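Local coordinates for hypothetical protein (PDB 2IGS), which is of unknown function but belongs to the DUF3218 family of the lysozyme clan, so that a link to glycan cleavage is conceivable yet unproven, at residues Pro12-Ser15 and Leu16-Tyr20; Ala41-Ile44 and Pro45-His49; Gly55-Ile58 and Ser59-Asp62; Tyr117-Arg120 and Phe121-Ser124; Asn126-Pro129 and Thr130-Gly133. One frame throughout, in Å; residues are numbered along the deposited sequence. Where two conformers were deposited one is given.

Contact 1: Pro12-Ser15 and Leu16-Tyr20; sequences PGQS and LANIY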
loop_
_atom_site.group_PDB
_atom_site.type_symbol
_atom_site.label_atom_id
_atom_site.label_comp_id
_atom_site.label_asym_id
_atom_site.label_seq_id
_atom_site.Cartn_x
_atom_site.Cartn_y
_atom_site.Cartn_z
ATOM N N PRO F 12 11.834 41.717 18.868
ATOM C CA PRO F 12 11.988 41.391 20.306
ATOM C C PRO F 12 13.304 40.662 20.531
ATOM O O PRO F 12 13.905 40.816 21.563
ATOM C CB PRO F 12 10.821 40.443 20.575
ATOM C CG PRO F 12 10.455 39.890 19.200
ATOM C CD PRO F 12 10.692 40.997 18.257
ATOM N N GLY F 13 13.746 39.881 19.547
ATOM C CA GLY F 13 14.948 39.075 19.711
ATOM C C GLY F 13 16.176 39.955 19.751
ATOM O O GLY F 13 16.981 39.864 20.665
ATOM N N GLN F 14 16.308 40.808 18.749
ATOM C CA GLN F 14 17.437 41.723 18.685
ATOM C C GLN F 14 17.463 42.684 19.876
ATOM O O GLN F 14 18.514 42.891 20.474
ATOM C CB GLN F 14 17.452 42.485 17.366
ATOM C CG GLN F 14 18.716 43.282 17.175
ATOM C CD GLN F 14 19.235 43.204 15.770
ATOM O OE1 GLN F 14 18.496 42.885 14.814
ATOM N NE2 GLN F 14 20.519 43.491 15.619
ATOM N N SER F 15 16.315 43.271 20.198
ATOM C CA SER F 15 16.178 44.151 21.361
ATOM C C SER F 15 16.624 43.485 22.648
ATOM O O SER F 15 17.495 44.001 23.338
ATOM C CB SER F 15 14.735 44.639 21.514
ATOM O OG SER F 15 14.337 45.410 20.393
ATOM N N LEU F 16 16.045 42.333 22.976
ATOM C CA LEU F 16 16.391 41.675 24.245
ATOM C C LEU F 16 17.818 41.133 24.235
ATOM O O LEU F 16 18.529 41.235 25.240
ATOM C CB LEU F 16 15.380 40.584 24.594
ATOM C CG LEU F 16 13.926 41.038 24.786
ATOM C CD1 LEU F 16 12.951 39.883 24.655
ATOM C CD2 LEU F 16 13.751 41.760 26.113
ATOM N N ALA F 17 18.242 40.576 23.097
ATOM C CA ALA F 17 19.643 40.215 22.887
ATOM C C ALA F 17 20.602 41.355 23.236
ATOM O O ALA F 17 21.646 41.124 23.844
ATOM C CB ALA F 17 19.872 39.770 21.455
ATOM N N ASN F 18 20.246 42.577 22.843
ATOM C CA ASN F 18 21.090 43.752 23.074
ATOM C C ASN F 18 21.319 44.020 24.549
ATOM O O ASN F 18 22.435 44.326 24.958
ATOM C CB ASN F 18 20.512 44.988 22.372
ATOM C CG ASN F 18 20.891 45.047 20.909
ATOM O OD1 ASN F 18 21.611 44.177 20.411
ATOM N ND2 ASN F 18 20.423 46.079 20.210
ATOM N N ILE F 19 20.250 43.917 25.327
ATOM C CA ILE F 19 20.297 44.004 26.792
ATOM C C ILE F 19 21.093 42.850 27.417
ATOM O O ILE F 19 21.905 43.068 28.320
ATOM C CB ILE F 19 18.874 44.000 27.382
ATOM C CG1 ILE F 19 18.149 45.296 27.002
ATOM C CG2 ILE F 19 18.920 43.835 28.884
ATOM C CD1 ILE F 19 16.654 45.256 27.249
ATOM N N TYR F 20 20.861 41.628 26.937
ATOM C CA TYR F 20 21.570 40.476 27.455
ATOM C C TYR F 20 23.061 40.418 27.054
ATOM O O TYR F 20 23.903 39.935 27.837
ATOM C CB TYR F 20 20.803 39.192 27.123
ATOM C CG TYR F 20 19.666 38.948 28.109
ATOM C CD1 TYR F 20 18.447 39.634 27.997
ATOM C CD2 TYR F 20 19.831 38.067 29.170
ATOM C CE1 TYR F 20 17.419 39.433 28.923
ATOM C CE2 TYR F 20 18.818 37.851 30.084
ATOM C CZ TYR F 20 17.620 38.539 29.967
ATOM O OH TYR F 20 16.626 38.290 30.878
HETATM O O HOH W 1 21.301 46.187 17.465
HETATM O O HOH W 2 21.275 42.134 18.502
#

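Contact 2: Ala41-Ile44 and Pro45-His49; sequences AWDI and PLRLH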
loop_
_atom_site.group_PDB
_atom_site.type_symbol
_atom_site.label_atom_id
_atom_site.label_comp_id
_atom_site.label_asym_id
_atom_site.label_seq_id
_atom_site.Cartn_x
_atom_site.Cartn_y
_atom_site.Cartn_z
ATOM N N ALA F 41 16.016 32.724 18.563
ATOM C CA ALA F 41 15.177 32.093 19.604
ATOM C C ALA F 41 14.066 33.028 20.095
ATOM O O ALA F 41 12.905 32.640 20.194
ATOM C CB ALA F 41 16.051 31.638 20.787
ATOM N N TRP F 42 14.422 34.272 20.402
ATOM C CA TRP F 42 13.461 35.207 21.019
ATOM C C TRP F 42 12.552 35.910 19.992
ATOM O O TRP F 42 11.576 36.549 20.358
ATOM C CB TRP F 42 14.197 36.184 21.953
ATOM C CG TRP F 42 14.659 35.506 23.253
ATOM C CD1 TRP F 42 14.149 34.349 23.814
ATOM C CD2 TRP F 42 15.663 35.981 24.171
ATOM N NE1 TRP F 42 14.780 34.076 25.011
ATOM C CE2 TRP F 42 15.725 35.049 25.247
ATOM C CE3 TRP F 42 16.538 37.087 24.175
ATOM C CZ2 TRP F 42 16.627 35.189 26.314
ATOM C CZ3 TRP F 42 17.427 37.236 25.248
ATOM C CH2 TRP F 42 17.453 36.287 26.310
ATOM N N ASP F 43 12.869 35.775 18.704
ATOM C CA ASP F 43 11.907 36.091 17.634
ATOM C C ASP F 43 10.829 35.015 17.406
ATOM O O ASP F 43 9.806 35.290 16.769
ATOM C CB ASP F 43 12.632 36.385 16.300
ATOM C CG ASP F 43 13.256 37.791 16.251
ATOM O OD1 ASP F 43 12.939 38.661 17.102
ATOM O OD2 ASP F 43 14.080 38.029 15.342
ATOM N N ILE F 44 11.052 33.806 17.923
ATOM C CA ILE F 44 10.158 32.659 17.663
ATOM C C ILE F 44 8.648 32.958 17.837
ATOM O O ILE F 44 7.905 32.774 16.881
ATOM C CB ILE F 44 10.610 31.324 18.374
ATOM C CG1 ILE F 44 11.910 30.767 17.759
ATOM C CG2 ILE F 44 9.533 30.258 18.269
ATOM C CD1 ILE F 44 12.432 29.519 18.459
ATOM N N PRO F 45 8.209 33.493 19.016
ATOM C CA PRO F 45 6.782 33.818 19.208
ATOM C C PRO F 45 6.231 34.815 18.210
ATOM O O PRO F 45 5.056 34.737 17.855
ATOM C CB PRO F 45 6.747 34.435 20.598
ATOM C CG PRO F 45 7.883 33.820 21.300
ATOM C CD PRO F 45 8.974 33.818 20.237
ATOM N N LEU F 46 7.054 35.756 17.761
ATOM C CA LEU F 46 6.583 36.687 16.773
ATOM C C LEU F 46 6.551 36.051 15.386
ATOM O O LEU F 46 5.651 36.343 14.603
ATOM C CB LEU F 46 7.400 37.973 16.763
ATOM C CG LEU F 46 6.886 39.069 15.819
ATOM C CD1 LEU F 46 5.539 39.578 16.326
ATOM C CD2 LEU F 46 7.923 40.197 15.742
ATOM N N ARG F 47 7.517 35.185 15.092
ATOM C CA ARG F 47 7.526 34.509 13.807
ATOM C C ARG F 47 6.361 33.518 13.692
ATOM O O ARG F 47 5.834 33.312 12.610
ATOM C CB ARG F 47 8.906 33.922 13.484
ATOM C CG ARG F 47 9.749 34.935 12.699
ATOM C CD ARG F 47 11.154 34.489 12.330
ATOM N NE ARG F 47 12.185 35.192 13.103
ATOM C CZ ARG F 47 13.410 35.457 12.657
ATOM N NH1 ARG F 47 13.766 35.095 11.420
ATOM N NH2 ARG F 47 14.280 36.092 13.439
ATOM N N LEU F 48 5.926 32.966 14.823
ATOM C CA LEU F 48 4.695 32.151 14.880
ATOM C C LEU F 48 3.390 32.953 14.778
ATOM O O LEU F 48 2.412 32.484 14.206
ATOM C CB LEU F 48 4.680 31.259 16.122
ATOM C CG LEU F 48 5.674 30.083 16.164
ATOM C CD1 LEU F 48 5.666 29.521 17.590
ATOM C CD2 LEU F 48 5.358 28.973 15.116
ATOM N N HIS F 49 3.386 34.165 15.311
ATOM C CA HIS F 49 2.188 35.007 15.335
ATOM C C HIS F 49 2.495 36.421 14.832
ATOM O O HIS F 49 2.518 37.364 15.628
ATOM C CB HIS F 49 1.590 35.049 16.750
ATOM C CG HIS F 49 1.030 33.732 17.194
ATOM N ND1 HIS F 49 -0.231 33.315 16.841
ATOM C CD2 HIS F 49 1.582 32.715 17.896
ATOM C CE1 HIS F 49 -0.446 32.100 17.325
ATOM N NE2 HIS F 49 0.638 31.717 17.978
#

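Contact 3: Gly55-Ile58 and Ser59-Asp62; sequences GGDI and SKAD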
loop_
_atom_site.group_PDB
_atom_site.type_symbol
_atom_site.label_atom_id
_atom_site.label_comp_id
_atom_site.label_asym_id
_atom_site.label_seq_id
_atom_site.Cartn_x
_atom_site.Cartn_y
_atom_site.Cartn_z
ATOM N N GLY F 55 -0.317 44.138 10.281
ATOM C CA GLY F 55 0.025 45.020 9.158
ATOM C C GLY F 55 1.288 45.823 9.404
ATOM O O GLY F 55 1.483 46.883 8.810
ATOM N N GLY F 56 2.138 45.318 10.292
ATOM C CA GLY F 56 3.390 45.985 10.632
ATOM C C GLY F 56 3.202 47.267 11.422
ATOM O O GLY F 56 4.088 48.114 11.452
ATOM N N ASP F 57 2.046 47.403 12.066
ATOM C CA ASP F 57 1.639 48.635 12.744
ATOM C C ASP F 57 1.707 48.429 14.264
ATOM O O ASP F 57 0.800 47.830 14.853
ATOM C CB ASP F 57 0.210 48.962 12.292
ATOM C CG ASP F 57 -0.289 50.299 12.783
ATOM O OD1 ASP F 57 -1.454 50.609 12.479
ATOM O OD2 ASP F 57 0.441 51.046 13.464
ATOM N N ILE F 58 2.782 48.914 14.894
ATOM C CA ILE F 58 2.979 48.735 16.345
ATOM C C ILE F 58 1.920 49.429 17.204
ATOM O O ILE F 58 1.717 49.040 18.341
ATOM C CB ILE F 58 4.433 49.103 16.853
ATOM C CG1 ILE F 58 4.795 50.557 16.538
ATOM C CG2 ILE F 58 5.477 48.133 16.267
ATOM C CD1 ILE F 58 5.971 51.098 17.345
ATOM N N SER F 59 1.229 50.425 16.647
ATOM C CA SER F 59 0.146 51.111 17.360
ATOM C C SER F 59 -1.050 50.191 17.619
ATOM O O SER F 59 -1.895 50.490 18.457
ATOM C CB SER F 59 -0.296 52.374 16.613
ATOM O OG SER F 59 -1.106 52.077 15.478
ATOM N N LYS F 60 -1.101 49.077 16.894
ATOM C CA LYS F 60 -2.168 48.101 17.039
ATOM C C LYS F 60 -1.621 46.771 17.579
ATOM O O LYS F 60 -2.234 45.728 17.395
ATOM C CB LYS F 60 -2.902 47.902 15.700
ATOM C CG LYS F 60 -3.414 49.197 15.054
ATOM C CD LYS F 60 -4.543 49.853 15.862
ATOM C CE LYS F 60 -4.482 51.380 15.809
ATOM N NZ LYS F 60 -4.579 51.914 14.427
ATOM N N ALA F 61 -0.466 46.830 18.247
ATOM C CA ALA F 61 0.151 45.657 18.876
ATOM C C ALA F 61 -0.819 44.955 19.832
ATOM O O ALA F 61 -1.513 45.627 20.613
ATOM C CB ALA F 61 1.405 46.065 19.633
ATOM N N ASP F 62 -0.857 43.621 19.760
ATOM C CA ASP F 62 -1.623 42.775 20.692
ATOM C C ASP F 62 -1.256 43.127 22.135
ATOM O O ASP F 62 -0.064 43.123 22.483
ATOM C CB ASP F 62 -1.321 41.297 20.369
ATOM C CG ASP F 62 -1.966 40.307 21.347
ATOM O OD1 ASP F 62 -3.189 40.061 21.266
ATOM O OD2 ASP F 62 -1.241 39.740 22.178
#

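Contact 4: Tyr117-Arg120 and Phe121-Ser124; sequences YLDR and FKGS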
loop_
_atom_site.group_PDB
_atom_site.type_symbol
_atom_site.label_atom_id
_atom_site.label_comp_id
_atom_site.label_asym_id
_atom_site.label_seq_id
_atom_site.Cartn_x
_atom_site.Cartn_y
_atom_site.Cartn_z
ATOM N N TYR F 117 11.804 24.247 10.789
ATOM C CA TYR F 117 11.660 23.758 12.161
ATOM C C TYR F 117 10.471 24.348 12.924
ATOM O O TYR F 117 9.899 23.704 13.813
ATOM C CB TYR F 117 12.959 23.976 12.943
ATOM C CG TYR F 117 13.277 25.405 13.372
ATOM C CD1 TYR F 117 14.142 26.199 12.628
ATOM C CD2 TYR F 117 12.760 25.931 14.554
ATOM C CE1 TYR F 117 14.460 27.500 13.039
ATOM C CE2 TYR F 117 13.065 27.225 14.979
ATOM C CZ TYR F 117 13.918 28.003 14.221
ATOM O OH TYR F 117 14.222 29.282 14.635
ATOM N N LEU F 118 10.098 25.569 12.564
ATOM C CA LEU F 118 9.042 26.287 13.269
ATOM C C LEU F 118 7.732 25.527 13.241
ATOM O O LEU F 118 6.840 25.775 14.072
ATOM C CB LEU F 118 8.813 27.666 12.633
ATOM C CG LEU F 118 9.545 28.932 13.088
ATOM C CD1 LEU F 118 8.834 30.114 12.436
ATOM C CD2 LEU F 118 9.619 29.127 14.641
ATOM N N ASP F 119 7.588 24.637 12.253
ATOM C CA ASP F 119 6.336 23.903 12.099
ATOM C C ASP F 119 6.104 22.966 13.269
ATOM O O ASP F 119 4.953 22.629 13.575
ATOM C CB ASP F 119 6.263 23.159 10.755
ATOM C CG ASP F 119 5.450 23.923 9.714
ATOM O OD1 ASP F 119 5.067 25.070 9.983
ATOM O OD2 ASP F 119 5.171 23.392 8.629
ATOM N N ARG F 120 7.193 22.541 13.914
ATOM C CA ARG F 120 7.109 21.718 15.123
ATOM C C ARG F 120 6.342 22.412 16.256
ATOM O O ARG F 120 5.707 21.745 17.071
ATOM C CB ARG F 120 8.508 21.294 15.607
ATOM C CG ARG F 120 9.030 20.004 14.992
ATOM C CD ARG F 120 8.266 18.777 15.498
ATOM N NE ARG F 120 8.937 18.080 16.594
ATOM C CZ ARG F 120 8.345 17.191 17.396
ATOM N NH1 ARG F 120 7.058 16.890 17.250
ATOM N NH2 ARG F 120 9.038 16.598 18.356
ATOM N N PHE F 121 6.389 23.744 16.282
ATOM C CA PHE F 121 5.832 24.538 17.402
ATOM C C PHE F 121 4.374 24.928 17.221
ATOM O O PHE F 121 3.810 25.649 18.055
ATOM C CB PHE F 121 6.649 25.825 17.653
ATOM C CG PHE F 121 8.120 25.600 17.856
ATOM C CD1 PHE F 121 8.584 24.575 18.680
ATOM C CD2 PHE F 121 9.046 26.449 17.247
ATOM C CE1 PHE F 121 9.974 24.369 18.863
ATOM C CE2 PHE F 121 10.438 26.256 17.411
ATOM C CZ PHE F 121 10.905 25.211 18.227
ATOM N N LYS F 122 3.757 24.463 16.137
ATOM C CA LYS F 122 2.390 24.866 15.809
ATOM C C LYS F 122 1.341 23.900 16.341
ATOM O O LYS F 122 1.671 22.799 16.823
ATOM C CB LYS F 122 2.254 25.061 14.303
ATOM C CG LYS F 122 3.140 26.182 13.784
ATOM C CD LYS F 122 3.013 26.387 12.309
ATOM C CE LYS F 122 3.898 27.511 11.846
ATOM N NZ LYS F 122 4.111 27.441 10.366
ATOM N N GLY F 123 0.079 24.314 16.296
ATOM C CA GLY F 123 -1.021 23.389 16.582
ATOM C C GLY F 123 -1.292 22.935 18.023
ATOM O O GLY F 123 -2.092 22.017 18.247
ATOM N N SER F 124 -0.645 23.545 19.009
ATOM C CA SER F 124 -1.201 23.487 20.355
ATOM C C SER F 124 -2.212 24.644 20.425
ATOM O O SER F 124 -2.222 25.519 19.551
ATOM C CB SER F 124 -0.106 23.580 21.427
ATOM O OG SER F 124 0.179 24.929 21.744
HETATM O O HOH W 3 3.486 22.047 18.871
#

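Contact 5: Asn126-Pro129 and Thr130-Gly133; sequences NVYP and TDVG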
loop_
_atom_site.group_PDB
_atom_site.type_symbol
_atom_site.label_atom_id
_atom_site.label_comp_id
_atom_site.label_asym_id
_atom_site.label_seq_id
_atom_site.Cartn_x
_atom_site.Cartn_y
_atom_site.Cartn_z
ATOM N N ASN F 126 -2.264 26.979 22.458
ATOM C CA ASN F 126 -1.587 28.083 23.153
ATOM C C ASN F 126 -1.049 29.093 22.156
ATOM O O ASN F 126 -0.265 28.728 21.287
ATOM C CB ASN F 126 -0.440 27.518 23.988
ATOM C CG ASN F 126 -0.920 26.820 25.243
ATOM O OD1 ASN F 126 -2.069 26.977 25.659
ATOM N ND2 ASN F 126 -0.031 26.067 25.870
ATOM N N VAL F 127 -1.503 30.343 22.275
ATOM C CA VAL F 127 -1.122 31.447 21.390
ATOM C C VAL F 127 0.161 32.173 21.880
ATOM O O VAL F 127 0.979 32.641 21.068
ATOM C CB VAL F 127 -2.302 32.478 21.234
ATOM C CG1 VAL F 127 -1.886 33.658 20.414
ATOM C CG2 VAL F 127 -3.530 31.841 20.595
ATOM N N TYR F 128 0.329 32.262 23.201
ATOM C CA TYR F 128 1.463 32.968 23.835
ATOM C C TYR F 128 2.546 32.025 24.359
ATOM O O TYR F 128 2.237 30.901 24.760
ATOM C CB TYR F 128 0.934 33.887 24.936
ATOM C CG TYR F 128 -0.040 34.875 24.344
ATOM C CD1 TYR F 128 0.414 35.944 23.578
ATOM C CD2 TYR F 128 -1.404 34.689 24.476
ATOM C CE1 TYR F 128 -0.465 36.825 22.998
ATOM C CE2 TYR F 128 -2.309 35.564 23.890
ATOM C CZ TYR F 128 -1.824 36.626 23.138
ATOM O OH TYR F 128 -2.706 37.511 22.569
ATOM N N PRO F 129 3.825 32.469 24.367
ATOM C CA PRO F 129 4.864 31.506 24.743
ATOM C C PRO F 129 4.781 31.108 26.206
ATOM O O PRO F 129 5.227 30.030 26.577
ATOM C CB PRO F 129 6.172 32.261 24.443
ATOM C CG PRO F 129 5.806 33.695 24.523
ATOM C CD PRO F 129 4.393 33.784 24.035
ATOM N N THR F 130 4.195 31.977 27.024
ATOM C CA THR F 130 4.054 31.751 28.445
ATOM C C THR F 130 2.736 31.067 28.814
ATOM O O THR F 130 2.411 30.944 29.995
ATOM C CB THR F 130 4.105 33.077 29.200
ATOM O OG1 THR F 130 3.162 33.974 28.606
ATOM C CG2 THR F 130 5.509 33.690 29.120
ATOM N N ASP F 131 1.958 30.640 27.824
ATOM C CA ASP F 131 0.651 30.059 28.133
ATOM C C ASP F 131 0.820 28.736 28.903
ATOM O O ASP F 131 1.782 27.948 28.675
ATOM C CB ASP F 131 -0.186 29.845 26.857
ATOM C CG ASP F 131 -1.016 31.080 26.458
ATOM O OD1 ASP F 131 -1.242 31.983 27.286
ATOM O OD2 ASP F 131 -1.453 31.156 25.287
ATOM N N VAL F 132 -0.107 28.524 29.834
ATOM C CA VAL F 132 -0.236 27.264 30.552
ATOM C C VAL F 132 -1.680 26.789 30.429
ATOM O O VAL F 132 -2.640 27.519 30.742
ATOM C CB VAL F 132 0.225 27.366 32.030
ATOM C CG1 VAL F 132 0.195 25.994 32.716
ATOM C CG2 VAL F 132 1.642 27.962 32.097
ATOM N N GLY F 133 -1.824 25.576 29.910
ATOM C CA GLY F 133 -3.125 25.009 29.646
ATOM C C GLY F 133 -3.109 23.520 29.921
ATOM O O GLY F 133 -2.215 23.019 30.614
HETATM O O HOH W 4 -3.703 31.354 23.888
#

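Contact 1: Pro12-Ser15 and Leu16-Tyr20
The carboxamide of Asn-18 lies flat against the backbone of Gln-14, one turn back on helix 12-27: the carbonyl O of Gln-14 stands over one face of the amide, 3.2 Å from Asn-18 CG. A first torsion of -83° puts the amide there, setting CG on the far side from its own carbonyl and near its N. At the amide edge, near its plane, Asn-18 ND2 donates to a water at 2.9 Å. Another water, out of that plane, lies 2.8 Å from Asn-18 OD1 and can donate to it, though other acceptors compete for its protons. Gln-14 NE2 holds each water only weakly, and solvent thus bridges two amides that do not bond to each other. At the ring of Tyr-20 the carbonyl O of Leu-16 lies at the edge, in plane, while Trp-42 and Phe-23 meet the ring edge-to-face.

Beneath the side chains runs ordinary alpha-helical bonding, as in Leu-16 N to Pro-12 O (3.0 Å) and Ala-17 N to Gly-13 O (2.8 Å). Leu-16 leans back along this framework, and its CG comes within 3.2 Å of Pro-12 O. It presses on Trp-42 of helix 35-48 and Glu-72 of helix 63-82, whereas Ser-15 OG turns to Asn-11 O.

Here is a helix start with a polar side bridged by water and a buried apolar one. The amide N of Gly-13, in the first turn, bonds to Asp-43 OD1, and a carboxylate so near the positive end of the helix dipole would be expected to be stabilised as the anion.

Contact 2: Ala41-Ile44 and Pro45-His49
Arg-47 reaches back over one turn of helix 35-48 to Asp-43, and in the conformer described here its path is readily traced. CB rests 3.7 Å from the carbonyl O of Asp-43. CG stays beside Asp-43 O, and CD continues in line before the chain bends at chi3 (-109°), which swings the guanidinium back across the aspartate. NE then lies 3.4 Å from Asp-43 CB, which sits at the edge of the guanidinium, in its plane. At the tip NH2 makes a salt bridge of 2.7 Å with Asp-43 OD2, using the anti lone pair of that oxygen. The bond is bent (134°), OD2 is tilted from the guanidinium plane, and the carboxylate and guanidinium planes are 44° apart.

The backbone under this pair is kinked. Pro-45 brings no N-H to the turn before it, Leu-46 N has only a weak bond, to Asp-43 O, and regular bonding resumes with Arg-47 N to that same oxygen at 2.8 Å and Leu-48 N to Ile-44 O. On another side Ile-44 and Leu-48 run side by side, Ile-44 CG2 4.0 Å from Leu-48 CD1, and Pro-45 packs on helix 203-216.

One nitrogen gripping one oxygen, from an arginine with a second deposited conformer, suggests an adjustable ion pair. Asp-43 OD1 is engaged by helix 12-27, so the carboxylate joins a surface charge to a neighbouring helix.

Contact 3: Gly55-Ile58 and Ser59-Asp62
Asp-57 and Ser-59 are tied by the shorter of two hydrogen bonds to a single carboxylate oxygen. Ser-59 OG donates to Asp-57 OD2 at 2.7 Å, coming in from above the carboxylate plane, about 40° out of it. The weak partner is the backbone N of Ser-59, 3.3 Å from the same OD2, and this link from a side-chain oxygen to the amide two residues on closes an Asx turn. Both torsions serve the grip: Asp-57 carries CG opposite its own N (chi1 -173°), which brings the carboxylate to the N and OG of Ser-59, and Ser-59 tucks OG between its N and carbonyl carbon (chi1 76°).

Backbone hydrogen bonds make up a second group. Lys-60 N donates to Asp-57 O at 3.1 Å and Ala-61 N to Ile-58 O, also at 3.1 Å; successive three-residue steps of this kind wind the chain into a short 3-10 turn.

Electrostatic contact is looser. Lys-60 NZ stands 3.9 Å from Asp-57 OD1, a salt bridge that is long, and doubtful because the lysine has two deposited conformers. In the same conformer the aliphatic part lies closer, with Lys-60 CG 3.5 Å from that OD1.

Packing is slight and local: Ala-61 CB abuts the carbonyl O of Ile-58 at 3.3 Å. Around the turn Ile-58 rests on Tyr-9 and Gln-10, and Ala-61 on Ile-53. The turn belongs to the connection from helix 35-48 to helix 63-82 and feeds straight into the latter, whose N-cap is Asp-62; OD2 of this residue bonds to Tyr-65 N and to the hydroxyl of Tyr-128.

Contact 4: Tyr117-Arg120 and Phe121-Ser124
Phe-121 N bonds to Leu-118 O at 3.0 Å, and with a weak bond from Lys-122 N to Asp-119 O it continues the 3-10 turn that passes through residues 117-120. This turn lies between helix 87-113 and strand 132-134, and its side chains fall on two flanks.

The apolar flank is built round the ring of Phe-121. Its CE2 atom meets the edge of the Tyr-117 ring, in the plane of that ring and 3.7 Å from CD2, while the carbonyl O of Tyr-117 stands over one face of the phenylalanine. Tyr-117 holds its CG between the backbone N and carbonyl carbon (chi1 74°), which brings the CD2-CE2 edge of the ring against Phe-121; its hydroxyl bonds to Glu-40. Leu-118 supplies CD2 to the edge of the Phe-121 ring, 3.8 Å from the phenylalanine CD2, the two side chains crossing at about a right angle. Phe-214 of helix 203-216 meets Phe-121 edge-to-face, and Leu-48 touches it as well, so Phe-121 packs against both helix 203-216 and helix 35-48.

The polar flank pairs Asp-119 with Lys-122, and the second subunit approaches here: Asp-119 OD2 accepts a hydrogen bond from Ala-138 N of that chain. The carboxylate therefore serves an interface with one oxygen and a local ion pair with the other. A bound acetic acid, probably from the crystallisation liquor, lies near the lysine. Lys-122 stays extended beyond CG and brings NZ to within 2.6 Å of Asp-119 OD1, nearly along the C-O axis of that oxygen.

Contact 5: Asn126-Pro129 and Thr130-Gly133
Asp-131 folds its carboxylate back over the turn that it ends and takes the backbone N of Tyr-128 in a hydrogen bond of 3.0 Å to OD2. The bond is nearly straight at the donor, 167°, although the N-H meets OD2 from above the carboxylate plane rather than within it. Val-127 N adds a weak bond to the same oxygen. A water bridges the same two groups, donating a hydrogen bond to Asp-131 OD2 at 2.7 Å and accepting one from Val-127 N at 2.9 Å. From the backbone comes the complementary bond, Asp-131 N to Tyr-128 O at 3.1 Å, which closes a type I beta turn with Pro-129 and Thr-130 at its corners.

Farther out, the Tyr-128 ring presents its edge to the carboxylate, CD2 lying 3.6 Å from OD2, and the two planes stand almost perpendicular (87°). Asn-126 runs past Asp-131 in the opposite sense, its CG 3.5 Å from the aspartate CB; the amide spends its ND2 on the carbonyl oxygens of Leu-149 and Ser-151 instead. Pro-129 is buried against Leu-68, Tyr-152 and Tyr-203, and Thr-130 also leans on Leu-68, joining the turn to helices 63-82 and 203-216. Immediately after it begins strand 132-134, an outer strand of the small antiparallel sheet.

A single carboxylate oxygen thus gathers one firm and one weak backbone N-H and a water. Such a set of donors would be expected to favour the charged form of Asp-131, and with the turn's own bond it is consistent with a well-defined chain path into the strand.

Along the chain the contacts come in series, from contact 1 on helix 12-27 to contact 5 at the start of the three-stranded sheet, all within the DUF3218 region. Contact 2, on helix 35-48, touches three of the others: contacts 1 and 5, with centres about 13 Å away, and contact 4, at about 11 Å. Contacts 4 and 5 adjoin in sequence on the connection from helix 87-113 to strand 132-134. Contact 3 lies at the periphery, about 23 Å from the centres of the chain and of contact 4, but reaches contact 5 through Asp-62 and Tyr-128. Local turns and helix ends thereby join the helical part to the small sheet, and contact 4 meets a second subunit.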